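Local structure of microtubule-associated serine/threonine-protein kinase 3 (3KHF) at residues Tyr15-Arg20 / Ser45-Ala50; Thr59-Glu64 / Ile85-Thr90. The protein is a serine/threonine-protein kinase whose PDZ domain, the part described here, probably binds the C-terminal ends of partner proteins. All coordinates share one frame; numbering follows the deposited sequence. Where two conformers were deposited one is given.

Contact 1. Residues Tyr15-Arg20 / Ser45-Ala50; sequences YGFSLR and SPAQEA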
# COMPACT_ATOMS: atom_id res chain seq x y z
N TYR A 15 -9.18 2.81 -6.89
CA TYR A 15 -9.41 1.96 -5.72
C TYR A 15 -9.84 2.80 -4.51
O TYR A 15 -10.55 2.32 -3.64
CB TYR A 15 -8.17 1.14 -5.40
CG TYR A 15 -7.80 0.23 -6.54
CD1 TYR A 15 -8.67 -0.78 -6.98
CD2 TYR A 15 -6.61 0.42 -7.24
CE1 TYR A 15 -8.34 -1.58 -8.06
CE2 TYR A 15 -6.28 -0.39 -8.31
CZ TYR A 15 -7.14 -1.39 -8.72
OH TYR A 15 -6.78 -2.16 -9.79
N GLY A 16 -9.34 4.02 -4.42
CA GLY A 16 -9.71 4.91 -3.34
C GLY A 16 -8.76 4.96 -2.16
O GLY A 16 -9.19 5.03 -1.02
N PHE A 17 -7.46 4.88 -2.42
CA PHE A 17 -6.48 5.09 -1.36
C PHE A 17 -5.29 5.84 -1.87
O PHE A 17 -5.09 5.94 -3.08
CB PHE A 17 -6.07 3.76 -0.70
CG PHE A 17 -5.26 2.81 -1.56
CD1 PHE A 17 -3.88 2.75 -1.44
CD2 PHE A 17 -5.89 1.91 -2.40
CE1 PHE A 17 -3.14 1.83 -2.17
CE2 PHE A 17 -5.17 0.99 -3.13
CZ PHE A 17 -3.78 0.95 -3.01
N SER A 18 -4.51 6.38 -0.95
CA SER A 18 -3.25 6.98 -1.33
C SER A 18 -2.11 6.24 -0.66
O SER A 18 -2.28 5.60 0.38
CB SER A 18 -3.17 8.45 -0.96
OG SER A 18 -3.00 8.60 0.41
N LEU A 19 -0.94 6.32 -1.27
CA LEU A 19 0.23 5.68 -0.68
C LEU A 19 1.47 6.52 -0.88
O LEU A 19 1.55 7.33 -1.81
CB LEU A 19 0.43 4.26 -1.17
CG LEU A 19 1.05 4.03 -2.55
CD1 LEU A 19 1.32 2.53 -2.72
CD2 LEU A 19 0.15 4.51 -3.68
N ARG A 20 2.41 6.33 0.04
CA ARG A 20 3.71 6.94 -0.06
C ARG A 20 4.74 5.84 -0.19
O ARG A 20 4.58 4.75 0.35
CB ARG A 20 4.09 7.83 1.16
CG ARG A 20 3.18 9.01 1.38
CD ARG A 20 3.62 9.84 2.56
NE ARG A 20 2.64 10.90 2.82
CZ ARG A 20 2.66 12.10 2.25
NH1 ARG A 20 3.64 12.45 1.42
NH2 ARG A 20 1.69 12.97 2.51
N SER A 45 -15.15 4.00 -0.49
CA SER A 45 -14.43 3.53 -1.65
C SER A 45 -14.31 2.02 -1.62
O SER A 45 -14.48 1.39 -0.58
CB SER A 45 -13.01 4.10 -1.65
OG SER A 45 -12.28 3.64 -0.53
N PRO A 46 -13.93 1.44 -2.75
CA PRO A 46 -13.63 0.02 -2.75
C PRO A 46 -12.55 -0.38 -1.74
O PRO A 46 -12.67 -1.41 -1.08
CB PRO A 46 -13.18 -0.21 -4.19
CG PRO A 46 -13.93 0.84 -5.00
CD PRO A 46 -13.95 2.02 -4.11
N ALA A 47 -11.53 0.46 -1.56
CA ALA A 47 -10.46 0.15 -0.62
C ALA A 47 -10.97 0.16 0.82
O ALA A 47 -10.65 -0.73 1.60
CB ALA A 47 -9.30 1.13 -0.80
N GLN A 48 -11.75 1.17 1.17
CA GLN A 48 -12.33 1.25 2.51
C GLN A 48 -13.20 0.04 2.79
O GLN A 48 -13.09 -0.60 3.84
CB GLN A 48 -13.19 2.51 2.66
CG GLN A 48 -13.86 2.64 4.04
CD GLN A 48 -15.37 2.81 3.94
OE1 GLN A 48 -15.91 3.86 4.29
NE2 GLN A 48 -16.05 1.78 3.45
N GLU A 49 -14.09 -0.25 1.85
CA GLU A 49 -15.03 -1.36 2.01
C GLU A 49 -14.32 -2.69 2.24
O GLU A 49 -14.79 -3.52 3.02
CB GLU A 49 -15.92 -1.47 0.78
CG GLU A 49 -16.89 -0.31 0.61
CD GLU A 49 -17.81 -0.48 -0.58
OE1 GLU A 49 -17.62 -1.45 -1.35
OE2 GLU A 49 -18.72 0.36 -0.74
N ALA A 50 -13.18 -2.87 1.59
CA ALA A 50 -12.44 -4.11 1.68
C ALA A 50 -11.60 -4.22 2.95
O ALA A 50 -11.08 -5.29 3.25
CB ALA A 50 -11.59 -4.30 0.46
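The carboxylate-binding loop of the PDZ fold, here Tyr15-Gly16-Phe17 in the place of the last three residues of the family's GLGF motif, meets the first turn of the short helix 46-50 through Tyr15, Gly16 and Phe17 against Ser45, Pro46 and Ala47. One hydrogen bond ties the two together: Ala47 N donates to Tyr15 O at 3.0 Å, with a bent N-H...O angle of 144°, fixing the carbonyl just before Gly16 on the helix's first turn. The same carbonyl is walled in by carbon, Pro46 CD lying 3.4 Å from Tyr15 O and Ala47 CB 3.3 Å from it. The Tyr15 side chain leads away from the helix, and its OH hydrogen-bonds to Gly82 O. Gly16 turns the chain into strand 17-25 at positive phi, its CA 3.8 Å from Ser45 CB. Ser45 is the N-cap: its OG is swung over the helix start (chi1 63°) and accepts from Gln48 N at 3.0 Å, while also bonding to Glu42 O. The hydroxyl is thus gripped from the helix and from the preceding loop. In PDZ domains, backbone N-H groups of this loop receive the ligand's terminal carboxylate, as they probably do here. Phe17 packs against Leu78 and Val41; chi1 near 69° swings its ring to where Phe17 CD2 reaches Ala47 CB obliquely at 3.8 Å.

Contact 2. Residues Thr59-Glu64 / Ile85-Thr90; sequences THINGE and ISLRTT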
# COMPACT_ATOMS: atom_id res chain seq x y z
N THR A 59 3.02 -5.33 1.05
CA THR A 59 4.17 -6.19 0.76
C THR A 59 4.01 -6.87 -0.58
O THR A 59 5.01 -7.18 -1.23
CB THR A 59 4.36 -7.23 1.89
OG1 THR A 59 3.21 -8.07 1.96
CG2 THR A 59 4.56 -6.55 3.25
N HIS A 60 2.77 -7.11 -1.01
CA HIS A 60 2.54 -7.86 -2.25
C HIS A 60 1.33 -7.29 -2.97
O HIS A 60 0.35 -6.90 -2.34
CB HIS A 60 2.32 -9.37 -2.03
CG HIS A 60 3.43 -10.07 -1.32
ND1 HIS A 60 3.72 -9.88 0.01
CD2 HIS A 60 4.31 -11.02 -1.77
CE1 HIS A 60 4.75 -10.65 0.35
NE2 HIS A 60 5.11 -11.35 -0.71
N ILE A 61 1.40 -7.27 -4.30
CA ILE A 61 0.31 -6.86 -5.16
C ILE A 61 0.08 -8.02 -6.14
O ILE A 61 0.99 -8.41 -6.89
CB ILE A 61 0.60 -5.56 -5.91
CG1 ILE A 61 0.75 -4.40 -4.92
CG2 ILE A 61 -0.50 -5.28 -6.92
CD1 ILE A 61 1.13 -3.05 -5.57
N ASN A 62 -1.11 -8.61 -6.11
CA ASN A 62 -1.44 -9.75 -6.96
C ASN A 62 -0.41 -10.87 -6.86
O ASN A 62 -0.04 -11.48 -7.87
CB ASN A 62 -1.68 -9.27 -8.40
CG ASN A 62 -2.86 -8.35 -8.50
OD1 ASN A 62 -3.83 -8.52 -7.74
ND2 ASN A 62 -2.79 -7.35 -9.37
N GLY A 63 0.05 -11.13 -5.64
CA GLY A 63 0.99 -12.20 -5.34
C GLY A 63 2.47 -11.87 -5.54
O GLY A 63 3.35 -12.66 -5.15
N GLU A 64 2.75 -10.72 -6.14
CA GLU A 64 4.10 -10.28 -6.47
C GLU A 64 4.65 -9.45 -5.31
O GLU A 64 4.02 -8.47 -4.89
CB GLU A 64 4.06 -9.42 -7.76
CG GLU A 64 5.41 -8.81 -8.22
CD GLU A 64 5.34 -7.97 -9.51
OE1 GLU A 64 6.38 -7.35 -9.88
OE2 GLU A 64 4.28 -7.94 -10.19
N ILE A 85 -8.07 -6.41 -7.25
CA ILE A 85 -6.64 -6.44 -6.88
C ILE A 85 -6.52 -7.14 -5.52
O ILE A 85 -7.43 -7.01 -4.68
CB ILE A 85 -6.02 -5.00 -6.83
CG1 ILE A 85 -4.50 -5.01 -6.68
CG2 ILE A 85 -6.65 -4.19 -5.74
CD1 ILE A 85 -3.86 -3.63 -6.96
N SER A 86 -5.44 -7.89 -5.33
CA SER A 86 -5.16 -8.58 -4.09
C SER A 86 -3.93 -7.92 -3.46
O SER A 86 -2.86 -7.87 -4.10
CB SER A 86 -4.94 -10.06 -4.38
OG SER A 86 -4.69 -10.80 -3.21
N LEU A 87 -4.07 -7.42 -2.24
CA LEU A 87 -2.98 -6.77 -1.54
C LEU A 87 -2.66 -7.53 -0.27
O LEU A 87 -3.56 -7.71 0.57
CB LEU A 87 -3.37 -5.35 -1.13
CG LEU A 87 -3.74 -4.40 -2.27
CD1 LEU A 87 -4.18 -3.07 -1.69
CD2 LEU A 87 -2.60 -4.18 -3.26
N ARG A 88 -1.40 -7.92 -0.08
CA ARG A 88 -0.93 -8.39 1.21
C ARG A 88 -0.37 -7.20 1.96
O ARG A 88 0.41 -6.43 1.39
CB ARG A 88 0.12 -9.48 1.10
CG ARG A 88 -0.46 -10.78 0.61
CD ARG A 88 0.55 -11.91 0.56
NE ARG A 88 1.19 -12.13 1.84
CZ ARG A 88 2.33 -12.80 2.01
NH1 ARG A 88 2.97 -13.33 0.97
NH2 ARG A 88 2.84 -12.92 3.23
N THR A 89 -0.79 -7.04 3.20
CA THR A 89 -0.40 -5.91 4.02
C THR A 89 -0.05 -6.31 5.43
O THR A 89 -0.50 -7.35 5.94
CB THR A 89 -1.53 -4.88 4.14
OG1 THR A 89 -2.60 -5.41 4.93
CG2 THR A 89 -2.06 -4.50 2.77
N THR A 90 0.70 -5.44 6.10
CA THR A 90 1.03 -5.61 7.50
C THR A 90 1.03 -4.25 8.20
O THR A 90 1.49 -3.27 7.64
CB THR A 90 2.35 -6.40 7.62
OG1 THR A 90 2.55 -6.79 8.98
CG2 THR A 90 3.51 -5.62 7.08
O HOH W 1 -0.97 -10.04 -3.19
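Arg88 lies alongside His60 where strands 57-61 and 84-90 pair antiparallel in the PDZ beta-sandwich, at a classic bulge in which Thr59 and His60 both face Arg88. Its CB starts 3.5 Å from Thr59 OG1, and CG passes His60 CB. CD comes over the imidazole face, 4.1 Å from the His60 ring centroid, a CH-pi contact. A bend at chi3 (56°) then lays the guanidinium flat on the ring, planes 13° apart: NE and CZ follow the ND1-CE1 side, and NH1 ends above the rim, 3.3 Å from His60 CE1. The 2.7 Å hydrogen bond between His60 ND1 and Thr59 OG1, at the ring edge, helps fix the ring's rotation. In the bulge Arg88 O accepts from Thr59 N and, weakly, from His60 N, while Arg88 N donates to His60 O. On the other side of the sheet Ile61 CG1 meets Leu87 CD2 and Ile61 CG2 meets Ile85 CD1, apolar packing continued by Val74 and Leu78 of helix 71-80. At the type I' turn 61-64, Ser86 O accepts from Asn62 N at 2.8 Å, and the Asn62 side chain returns a bond, OD1 accepting from Ser86 N at 3.0 Å.

The two contacts come in series along the chain: contact 1 closes with helix 46-50, and strand 57-61 follows to open contact 2. Their centres are about 13 Å apart, and both reach the same curled antiparallel sheet, contact 1 through strand 17-25 and contact 2 through strands 57-61 and 84-90. They touch directly, Tyr15 CE1 packing on Ile85 CG2 at 3.9 Å and Phe17 CZ approaching Leu87 CD1. Helix 71-80 packs against both, touching Phe17 and Leu19 as well as Ile61 and Ile85. In PDZ domains the ligand groove runs between the helix equivalent to 71-80 and the strand equivalent to 17-25; the loop of contact 1 lies at its carboxylate end.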